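Long-range contacts in NAD nucleotidase (PDB 3ZTV), which degrades NAD to adenosine and nicotinamide riboside, acting both as a pyrophosphatase and as a zinc-containing 5'-nucleotidase in the bacterial periplasm: residues L16-H21 with A269-L274; V65-D70 with G93-F98; V89-N94 with E117-P122. One frame throughout, in Å; residues are numbered along the deposited sequence.

Contact 1. Residues L16-H21 with A269-L274; sequences LHINDH and AVVGDL. With ZN (zinc ion), chain C.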
loop_
_atom_site.group_PDB
_atom_site.type_symbol
_atom_site.label_atom_id
_atom_site.label_comp_id
_atom_site.label_asym_id
_atom_site.label_seq_id
_atom_site.Cartn_x
_atom_site.Cartn_y
_atom_site.Cartn_z
ATOM N N LEU A 16 -11.840 -16.838 -23.535
ATOM C CA LEU A 16 -12.137 -18.215 -23.125
ATOM C C LEU A 16 -11.244 -18.505 -21.933
ATOM O O LEU A 16 -10.021 -18.332 -22.024
ATOM C CB LEU A 16 -11.822 -19.186 -24.262
ATOM C CG LEU A 16 -12.664 -18.999 -25.532
ATOM C CD1 LEU A 16 -12.066 -19.759 -26.714
ATOM C CD2 LEU A 16 -14.096 -19.449 -25.282
ATOM N N HIS A 17 -11.822 -18.902 -20.802
ATOM C CA HIS A 17 -11.026 -18.945 -19.585
ATOM C C HIS A 17 -11.432 -20.049 -18.608
ATOM O O HIS A 17 -12.595 -20.469 -18.544
ATOM C CB HIS A 17 -11.069 -17.577 -18.896
ATOM C CG HIS A 17 -12.406 -17.232 -18.328
ATOM N ND1 HIS A 17 -13.455 -16.748 -19.081
ATOM C CD2 HIS A 17 -12.852 -17.285 -17.056
ATOM C CE1 HIS A 17 -14.496 -16.537 -18.294
ATOM N NE2 HIS A 17 -14.152 -16.853 -17.057
ATOM N N ILE A 18 -10.433 -20.537 -17.874
ATOM C CA ILE A 18 -10.650 -21.403 -16.709
ATOM C C ILE A 18 -9.835 -20.879 -15.522
ATOM O O ILE A 18 -8.969 -19.992 -15.683
ATOM C CB ILE A 18 -10.276 -22.899 -16.961
ATOM C CG1 ILE A 18 -8.760 -23.142 -17.005
ATOM C CG2 ILE A 18 -10.925 -23.418 -18.228
ATOM C CD1 ILE A 18 -8.387 -24.637 -16.902
ATOM N N ASN A 19 -10.063 -21.443 -14.336
ATOM C CA ASN A 19 -9.302 -21.049 -13.151
ATOM C C ASN A 19 -9.390 -22.151 -12.114
ATOM O O ASN A 19 -10.356 -22.918 -12.089
ATOM C CB ASN A 19 -9.857 -19.756 -12.545
ATOM C CG ASN A 19 -11.308 -19.899 -12.119
ATOM O OD1 ASN A 19 -11.619 -20.165 -10.945
ATOM N ND2 ASN A 19 -12.209 -19.734 -13.071
ATOM N N ASP A 20 -8.369 -22.245 -11.263
ATOM C CA ASP A 20 -8.447 -23.077 -10.062
ATOM C C ASP A 20 -8.738 -24.546 -10.380
ATOM O O ASP A 20 -9.557 -25.207 -9.725
ATOM C CB ASP A 20 -9.485 -22.520 -9.084
ATOM C CG ASP A 20 -9.075 -21.173 -8.516
ATOM O OD1 ASP A 20 -8.326 -21.133 -7.505
ATOM O OD2 ASP A 20 -9.487 -20.139 -9.080
ATOM N N HIS A 21 -8.075 -25.070 -11.396
ATOM C CA HIS A 21 -8.271 -26.491 -11.679
ATOM C C HIS A 21 -7.666 -27.423 -10.617
ATOM O O HIS A 21 -8.133 -28.553 -10.467
ATOM C CB HIS A 21 -7.927 -26.885 -13.140
ATOM C CG HIS A 21 -6.494 -27.244 -13.399
ATOM N ND1 HIS A 21 -5.570 -26.334 -13.876
ATOM C CD2 HIS A 21 -5.854 -28.440 -13.345
ATOM C CE1 HIS A 21 -4.413 -26.946 -14.059
ATOM N NE2 HIS A 21 -4.562 -28.224 -13.754
ATOM N N ALA A 269 -14.262 -27.632 -14.165
ATOM C CA ALA A 269 -15.689 -27.860 -14.439
ATOM C C ALA A 269 -16.288 -26.968 -15.517
ATOM O O ALA A 269 -17.302 -27.347 -16.116
ATOM C CB ALA A 269 -16.501 -27.717 -13.161
ATOM N N VAL A 270 -15.667 -25.810 -15.763
ATOM C CA VAL A 270 -16.282 -24.773 -16.600
ATOM C C VAL A 270 -15.277 -24.145 -17.538
ATOM O O VAL A 270 -14.130 -23.879 -17.147
ATOM C CB VAL A 270 -16.914 -23.646 -15.716
ATOM C CG1 VAL A 270 -17.191 -22.357 -16.520
ATOM C CG2 VAL A 270 -18.189 -24.150 -15.059
ATOM N N VAL A 271 -15.710 -23.903 -18.772
ATOM C CA VAL A 271 -15.012 -22.989 -19.665
ATOM C C VAL A 271 -15.882 -21.743 -19.808
ATOM O O VAL A 271 -17.014 -21.831 -20.297
ATOM C CB VAL A 271 -14.734 -23.628 -21.040
ATOM C CG1 VAL A 271 -14.303 -22.564 -22.056
ATOM C CG2 VAL A 271 -13.676 -24.724 -20.921
ATOM N N GLY A 272 -15.368 -20.598 -19.358
ATOM C CA GLY A 272 -16.081 -19.342 -19.534
ATOM C C GLY A 272 -15.841 -18.793 -20.931
ATOM O O GLY A 272 -14.747 -18.901 -21.473
ATOM N N ASP A 273 -16.873 -18.177 -21.492
ATOM C CA ASP A 273 -16.908 -17.759 -22.899
ATOM C C ASP A 273 -17.570 -16.373 -22.943
ATOM O O ASP A 273 -18.786 -16.255 -22.773
ATOM C CB ASP A 273 -17.746 -18.826 -23.624
ATOM C CG ASP A 273 -18.059 -18.513 -25.083
ATOM O OD1 ASP A 273 -17.680 -17.454 -25.609
ATOM O OD2 ASP A 273 -18.725 -19.381 -25.704
ATOM N N LEU A 274 -16.755 -15.324 -23.091
ATOM C CA LEU A 274 -17.221 -13.935 -23.074
ATOM C C LEU A 274 -16.775 -13.226 -24.344
ATOM O O LEU A 274 -15.584 -13.014 -24.560
ATOM C CB LEU A 274 -16.709 -13.181 -21.828
ATOM C CG LEU A 274 -17.359 -11.811 -21.582
ATOM C CD1 LEU A 274 -18.768 -12.025 -21.062
ATOM C CD2 LEU A 274 -16.553 -10.960 -20.603
HETATM ZN ZN ZN C . -8.100 -22.192 -5.825
HETATM O O HOH W 1 -12.719 -23.312 -14.768
HETATM O O HOH W 2 -7.912 -20.723 -4.386
#
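The imidazole of His17 lies across the backbone of Gly272, one face turned to the glycine N, which sits 4.2 Å from the ring plane and offset toward the rim. Gly272 brings no side chain to this face of the sheet, leaving room for the ring. With chi1 at 69°, CG of His17 sits between the backbone N and the carbonyl carbon, and the ring leans over the neighbouring strand. Farther along, the loop after the strand carries Asp20 to the metal, as in calcineurin-like phosphoesterases: OD1 binds a zinc ion at 2.0 Å, while OD2 accepts the backbone N-H of Asp226; Asp70, His22 and a water complete the ligands.

Beneath the ring the two residues form an antiparallel hydrogen-bonded pair. Gly272 N gives to His17 O at 2.9 Å, in the carbonyl plane and fairly straight (162°), and His17 N returns a bond of 3.0 Å to Gly272 O. That same oxygen also receives a CA-H contact from Leu16 CA at 3.2 Å. Beyond His17 the strands diverge, and a water takes over, accepting from Asn19 N and donating to Val270 O at 2.8 Å. Ile18 CG2 meets Val271 CG2 at 4.1 Å, and Leu16 CD2 lies against the CB and carboxylate of Asp273, whose oxygens are held by Arg288 and Tyr60.

Strands 11-18 and 270-278 are neighbours in the mixed sheet, flanked by strands 63-67 and 284-295. Leu16 and Val271 pack on Leu53 of helix 46-59, whereas His17 touches Met262 of strand 258-263.

Contact 2. Residues V65-D70 with G93-F98; sequences VLHAGD and GNFHYF. With ZN (zinc ion), chain C; ZN (zinc ion), chain B.
Three rings cluster where His67 meets Phe95 and Phe98, both contacts edge-to-face. The imidazole directs its edge at the face of Phe95, centroids 5.7 Å apart, and offers its own face to the edge of Phe98, with planes at 80°. His67 and Phe98 run side by side from adjacent strands; near-trans first torsions (chi1 -169° and 170°) carry the two rings out together, the CD1-CE1 edge of Phe98 against the imidazole.

Hydrogen bonds pair strands 63-67 and 97-99 in parallel, the two being joined through helix 84-93 in a beta-alpha-beta crossover of the calcineurin-like domain. Val65 O accepts His96 N at 2.7 Å and, more weakly, Tyr97 N at 3.4 Å, while His67 N gives to Tyr97 O at 3.0 Å, in the carbonyl plane. His67 ND1 takes the N-H of Gly69 at 3.1 Å, exactly in the ring plane.

Apolar contacts lie on both faces. The side chains of Val65 and Phe95 cross at about a right angle, CG1 of the valine against CD2 of the ring, and Leu66 CD2 lies at the edge of the Tyr97 ring, whose hydroxyl bonds Asp144.

Beyond the strand end, Asp70 OD2 bridges the two zinc ions.

Because ND1 of His67 accepts a hydrogen bond, NE2 probably carries the ring proton and points it at His21 ND1; the bond to Gly69 N probably steadies the turn toward Asp70.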
loop_
_atom_site.group_PDB
_atom_site.type_symbol
_atom_site.label_atom_id
_atom_site.label_comp_id
_atom_site.label_asym_id
_atom_site.label_seq_id
_atom_site.Cartn_x
_atom_site.Cartn_y
_atom_site.Cartn_z
ATOM N N VAL A 65 -7.156 -17.105 -24.771
ATOM C CA VAL A 65 -7.369 -18.286 -23.947
ATOM C C VAL A 65 -6.552 -18.170 -22.668
ATOM O O VAL A 65 -5.327 -18.083 -22.721
ATOM C CB VAL A 65 -7.025 -19.561 -24.740
ATOM C CG1 VAL A 65 -7.321 -20.803 -23.922
ATOM C CG2 VAL A 65 -7.814 -19.589 -26.051
ATOM N N LEU A 66 -7.238 -18.152 -21.522
ATOM C CA LEU A 66 -6.621 -17.739 -20.254
ATOM C C LEU A 66 -6.830 -18.724 -19.111
ATOM O O LEU A 66 -7.879 -19.379 -19.010
ATOM C CB LEU A 66 -7.192 -16.389 -19.815
ATOM C CG LEU A 66 -7.158 -15.254 -20.840
ATOM C CD1 LEU A 66 -7.954 -14.063 -20.313
ATOM C CD2 LEU A 66 -5.734 -14.851 -21.197
ATOM N N HIS A 67 -5.829 -18.791 -18.233
ATOM C CA HIS A 67 -5.909 -19.577 -17.001
ATOM C C HIS A 67 -5.616 -18.652 -15.812
ATOM O O HIS A 67 -4.524 -18.079 -15.718
ATOM C CB HIS A 67 -4.905 -20.725 -17.044
ATOM C CG HIS A 67 -5.081 -21.729 -15.945
ATOM N ND1 HIS A 67 -5.131 -21.391 -14.606
ATOM C CD2 HIS A 67 -5.213 -23.074 -16.001
ATOM C CE1 HIS A 67 -5.304 -22.491 -13.889
ATOM N NE2 HIS A 67 -5.342 -23.526 -14.710
ATOM N N ALA A 68 -6.597 -18.450 -14.935
ATOM C CA ALA A 68 -6.455 -17.471 -13.856
ATOM C C ALA A 68 -5.826 -17.975 -12.540
ATOM O O ALA A 68 -6.048 -17.364 -11.484
ATOM C CB ALA A 68 -7.791 -16.781 -13.580
ATOM N N GLY A 69 -5.045 -19.057 -12.599
ATOM C CA GLY A 69 -4.230 -19.473 -11.461
ATOM C C GLY A 69 -4.729 -20.652 -10.640
ATOM O O GLY A 69 -5.840 -21.164 -10.849
ATOM N N ASP A 70 -3.877 -21.114 -9.722
ATOM C CA ASP A 70 -4.075 -22.373 -8.986
ATOM C C ASP A 70 -4.280 -23.551 -9.951
ATOM O O ASP A 70 -5.286 -24.291 -9.903
ATOM C CB ASP A 70 -5.240 -22.299 -8.002
ATOM C CG ASP A 70 -4.894 -21.596 -6.692
ATOM O OD1 ASP A 70 -3.729 -21.186 -6.466
ATOM O OD2 ASP A 70 -5.835 -21.469 -5.879
ATOM N N GLY A 93 -3.502 -27.562 -24.059
ATOM C CA GLY A 93 -4.586 -26.622 -24.266
ATOM C C GLY A 93 -4.181 -25.333 -24.960
ATOM O O GLY A 93 -5.042 -24.531 -25.324
ATOM N N ASN A 94 -2.876 -25.117 -25.130
ATOM C CA ASN A 94 -2.385 -23.927 -25.825
ATOM C C ASN A 94 -3.004 -22.624 -25.315
ATOM O O ASN A 94 -3.431 -21.765 -26.092
ATOM C CB ASN A 94 -2.577 -24.071 -27.338
ATOM C CG ASN A 94 -1.705 -25.157 -27.927
ATOM O OD1 ASN A 94 -2.197 -26.197 -28.368
ATOM N ND2 ASN A 94 -0.400 -24.928 -27.923
ATOM N N PHE A 95 -3.050 -22.486 -23.994
ATOM C CA PHE A 95 -3.419 -21.216 -23.376
ATOM C C PHE A 95 -2.488 -20.093 -23.839
ATOM O O PHE A 95 -1.293 -20.319 -24.044
ATOM C CB PHE A 95 -3.319 -21.345 -21.857
ATOM C CG PHE A 95 -4.365 -22.235 -21.259
ATOM C CD1 PHE A 95 -4.180 -23.611 -21.166
ATOM C CD2 PHE A 95 -5.536 -21.694 -20.787
ATOM C CE1 PHE A 95 -5.164 -24.421 -20.617
ATOM C CE2 PHE A 95 -6.520 -22.503 -20.239
ATOM C CZ PHE A 95 -6.329 -23.864 -20.156
ATOM N N HIS A 96 -3.019 -18.887 -23.981
ATOM C CA HIS A 96 -2.169 -17.733 -24.263
ATOM C C HIS A 96 -1.434 -17.217 -23.024
ATOM O O HIS A 96 -0.283 -16.778 -23.115
ATOM C CB HIS A 96 -2.984 -16.584 -24.855
ATOM C CG HIS A 96 -3.588 -16.889 -26.187
ATOM N ND1 HIS A 96 -2.848 -17.060 -27.337
ATOM C CD2 HIS A 96 -4.883 -17.037 -26.548
ATOM C CE1 HIS A 96 -3.666 -17.314 -28.347
ATOM N NE2 HIS A 96 -4.906 -17.290 -27.896
ATOM N N TYR A 97 -2.115 -17.232 -21.876
ATOM C CA TYR A 97 -1.538 -16.723 -20.625
ATOM C C TYR A 97 -2.046 -17.463 -19.406
ATOM O O TYR A 97 -3.199 -17.902 -19.374
ATOM C CB TYR A 97 -1.835 -15.226 -20.431
ATOM C CG TYR A 97 -1.405 -14.355 -21.596
ATOM C CD1 TYR A 97 -0.082 -13.953 -21.740
ATOM C CD2 TYR A 97 -2.321 -13.928 -22.555
ATOM C CE1 TYR A 97 0.315 -13.171 -22.809
ATOM C CE2 TYR A 97 -1.927 -13.143 -23.625
ATOM C CZ TYR A 97 -0.617 -12.763 -23.744
ATOM O OH TYR A 97 -0.248 -11.981 -24.811
ATOM N N PHE A 98 -1.168 -17.576 -18.412
ATOM C CA PHE A 98 -1.448 -18.158 -17.102
ATOM C C PHE A 98 -0.978 -17.133 -16.079
ATOM O O PHE A 98 0.100 -16.543 -16.249
ATOM C CB PHE A 98 -0.615 -19.437 -16.966
ATOM C CG PHE A 98 -0.582 -20.055 -15.579
ATOM C CD1 PHE A 98 -1.728 -20.525 -14.959
ATOM C CD2 PHE A 98 0.638 -20.232 -14.935
ATOM C CE1 PHE A 98 -1.664 -21.117 -13.700
ATOM C CE2 PHE A 98 0.701 -20.830 -13.695
ATOM C CZ PHE A 98 -0.440 -21.283 -13.078
HETATM ZN ZN ZN C . -8.100 -22.192 -5.825
HETATM ZN ZN ZN B . -6.386 -19.579 -5.009
HETATM O O HOH W 2 -7.912 -20.723 -4.386
#

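Contact 3. Residues V89-N94 with E117-P122; sequences VMNAGN and EPLKIP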
loop_
_atom_site.group_PDB
_atom_site.type_symbol
_atom_site.label_atom_id
_atom_site.label_comp_id
_atom_site.label_asym_id
_atom_site.label_seq_id
_atom_site.Cartn_x
_atom_site.Cartn_y
_atom_site.Cartn_z
ATOM N N VAL A 89 -0.921 -31.096 -19.499
ATOM C CA VAL A 89 -2.281 -30.866 -19.994
ATOM C C VAL A 89 -2.532 -29.388 -20.318
ATOM O O VAL A 89 -3.257 -29.067 -21.270
ATOM C CB VAL A 89 -3.378 -31.471 -19.083
ATOM C CG1 VAL A 89 -3.193 -33.002 -18.953
ATOM C CG2 VAL A 89 -3.394 -30.810 -17.712
ATOM N N MET A 90 -1.911 -28.491 -19.560
ATOM C CA MET A 90 -1.987 -27.060 -19.868
ATOM C C MET A 90 -1.335 -26.753 -21.210
ATOM O O MET A 90 -1.897 -26.022 -22.032
ATOM C CB MET A 90 -1.328 -26.241 -18.755
ATOM C CG MET A 90 -2.116 -26.251 -17.455
ATOM S SD MET A 90 -1.201 -25.610 -16.033
ATOM C CE MET A 90 -1.285 -23.833 -16.308
ATOM N N ASN A 91 -0.154 -27.325 -21.448
ATOM C CA ASN A 91 0.521 -27.149 -22.726
ATOM C C ASN A 91 -0.373 -27.616 -23.871
ATOM O O ASN A 91 -0.448 -26.964 -24.916
ATOM C CB ASN A 91 1.843 -27.914 -22.742
ATOM C CG ASN A 91 2.918 -27.243 -21.907
ATOM O OD1 ASN A 91 2.793 -26.077 -21.523
ATOM N ND2 ASN A 91 3.994 -27.970 -21.638
ATOM N N ALA A 92 -1.059 -28.739 -23.664
ATOM C CA ALA A 92 -1.930 -29.314 -24.690
ATOM C C ALA A 92 -3.147 -28.443 -24.994
ATOM O O ALA A 92 -3.762 -28.574 -26.056
ATOM C CB ALA A 92 -2.365 -30.724 -24.295
ATOM N N GLY A 93 -3.502 -27.562 -24.059
ATOM C CA GLY A 93 -4.586 -26.622 -24.266
ATOM C C GLY A 93 -4.181 -25.333 -24.960
ATOM O O GLY A 93 -5.042 -24.531 -25.324
ATOM N N ASN A 94 -2.876 -25.117 -25.130
ATOM C CA ASN A 94 -2.385 -23.927 -25.825
ATOM C C ASN A 94 -3.004 -22.624 -25.315
ATOM O O ASN A 94 -3.431 -21.765 -26.092
ATOM C CB ASN A 94 -2.577 -24.071 -27.338
ATOM C CG ASN A 94 -1.705 -25.157 -27.927
ATOM O OD1 ASN A 94 -2.197 -26.197 -28.368
ATOM N ND2 ASN A 94 -0.400 -24.928 -27.923
ATOM N N GLU A 117 9.183 -25.073 -15.272
ATOM C CA GLU A 117 10.184 -25.605 -16.200
ATOM C C GLU A 117 9.538 -26.289 -17.413
ATOM O O GLU A 117 9.836 -25.923 -18.546
ATOM C CB GLU A 117 11.186 -26.529 -15.494
ATOM C CG GLU A 117 12.292 -27.076 -16.395
ATOM C CD GLU A 117 13.316 -26.024 -16.805
ATOM O OE1 GLU A 117 13.061 -24.815 -16.605
ATOM O OE2 GLU A 117 14.384 -26.410 -17.325
ATOM N N PRO A 118 8.635 -27.266 -17.185
ATOM C CA PRO A 118 7.950 -27.910 -18.315
ATOM C C PRO A 118 6.825 -27.063 -18.936
ATOM O O PRO A 118 6.412 -27.346 -20.064
ATOM C CB PRO A 118 7.377 -29.193 -17.695
ATOM C CG PRO A 118 7.223 -28.889 -16.245
ATOM C CD PRO A 118 8.353 -27.942 -15.906
ATOM N N LEU A 119 6.332 -26.049 -18.220
ATOM C CA LEU A 119 5.197 -25.249 -18.697
ATOM C C LEU A 119 5.627 -24.303 -19.815
ATOM O O LEU A 119 6.577 -23.531 -19.648
ATOM C CB LEU A 119 4.571 -24.471 -17.532
ATOM C CG LEU A 119 3.325 -23.648 -17.847
ATOM C CD1 LEU A 119 2.165 -24.569 -18.157
ATOM C CD2 LEU A 119 2.985 -22.727 -16.688
ATOM N N LYS A 120 4.946 -24.364 -20.956
ATOM C CA LYS A 120 5.301 -23.516 -22.090
ATOM C C LYS A 120 4.309 -22.369 -22.321
ATOM O O LYS A 120 4.467 -21.572 -23.252
ATOM C CB LYS A 120 5.474 -24.362 -23.356
ATOM C CG LYS A 120 6.566 -25.425 -23.218
ATOM C CD LYS A 120 7.858 -24.807 -22.683
ATOM C CE LYS A 120 8.890 -25.861 -22.317
ATOM N NZ LYS A 120 10.072 -25.265 -21.629
ATOM N N ILE A 121 3.298 -22.284 -21.466
ATOM C CA ILE A 121 2.336 -21.187 -21.500
ATOM C C ILE A 121 2.977 -19.930 -20.884
ATOM O O ILE A 121 3.501 -19.996 -19.775
ATOM C CB ILE A 121 1.078 -21.561 -20.676
ATOM C CG1 ILE A 121 0.475 -22.899 -21.148
ATOM C CG2 ILE A 121 0.059 -20.436 -20.693
ATOM C CD1 ILE A 121 0.291 -23.026 -22.663
ATOM N N PRO A 122 2.925 -18.780 -21.584
ATOM C CA PRO A 122 3.470 -17.553 -20.984
ATOM C C PRO A 122 2.829 -17.222 -19.641
ATOM O O PRO A 122 1.603 -17.310 -19.499
ATOM C CB PRO A 122 3.117 -16.481 -22.010
ATOM C CG PRO A 122 3.124 -17.217 -23.319
ATOM C CD PRO A 122 2.538 -18.580 -22.994
#
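Met90 reaches from helix 84-93 to Leu119, its CB 3.9 Å from CD1 of the leucine. CB and SD already lie along CD1 of Leu119, and the bend at chi3 (77°) brings CE to the same methyl. On the backbone side, Met90 O has CD1 of Ile121 against it at 3.8 Å and accepts the N-H of Gly93.

Asn91 makes the polar join. Its amide bonds the backbone on both sides of Leu119: OD1 accepts Lys120 N at 2.8 Å, nearly straight at 169°, and ND2 donates to Pro118 O at 3.0 Å, the oxygen lying in the amide plane. Two bonds in opposite senses fix the rotation of the amide and grip the loop. CB and CG of Lys120 pass alongside the amide, while NZ turns back to Glu117 O.

The loop held here is the return leg of a beta-alpha-beta crossover: the chain leaves strand 97-99, runs through helix 108-116 and comes back through residues 117-122 into strand 123-124, parallel to the first. The helix that contributes Asn91 comes just before that unit, on the side of the sheet where Met90, Leu119 and Ile121 meet Phe98.

Asn94 leaves the helical conformation with positive phi (50°), its N still bonded to Asn91 O. Its CA approaches Ile121 CD1 at 4.2 Å, and its carbonyl O is bonded by Arg57.

Overall arrangement
Contacts 1 and 2 are buried and belong to one sheet: strands 11-18 and 63-67 lie next to each other in it, with a probable hydrogen bond from Leu66 N to Leu16 O. Each runs on into a zinc ligand, Asp20 or Asp70, so their loops meet at the same metal and water. Contact 3 is only partly buried, near the edge strand 123-124, and joins a helix to a loop. It shares Gly93 and Asn94 with contact 2, and a probable hydrogen bond joins Phe98 N to Pro122 O. Chemistry follows place: antiparallel backbone pairing in contact 1, parallel pairing with an aromatic cluster in contact 2, and a side-chain amide holding backbone in contact 3.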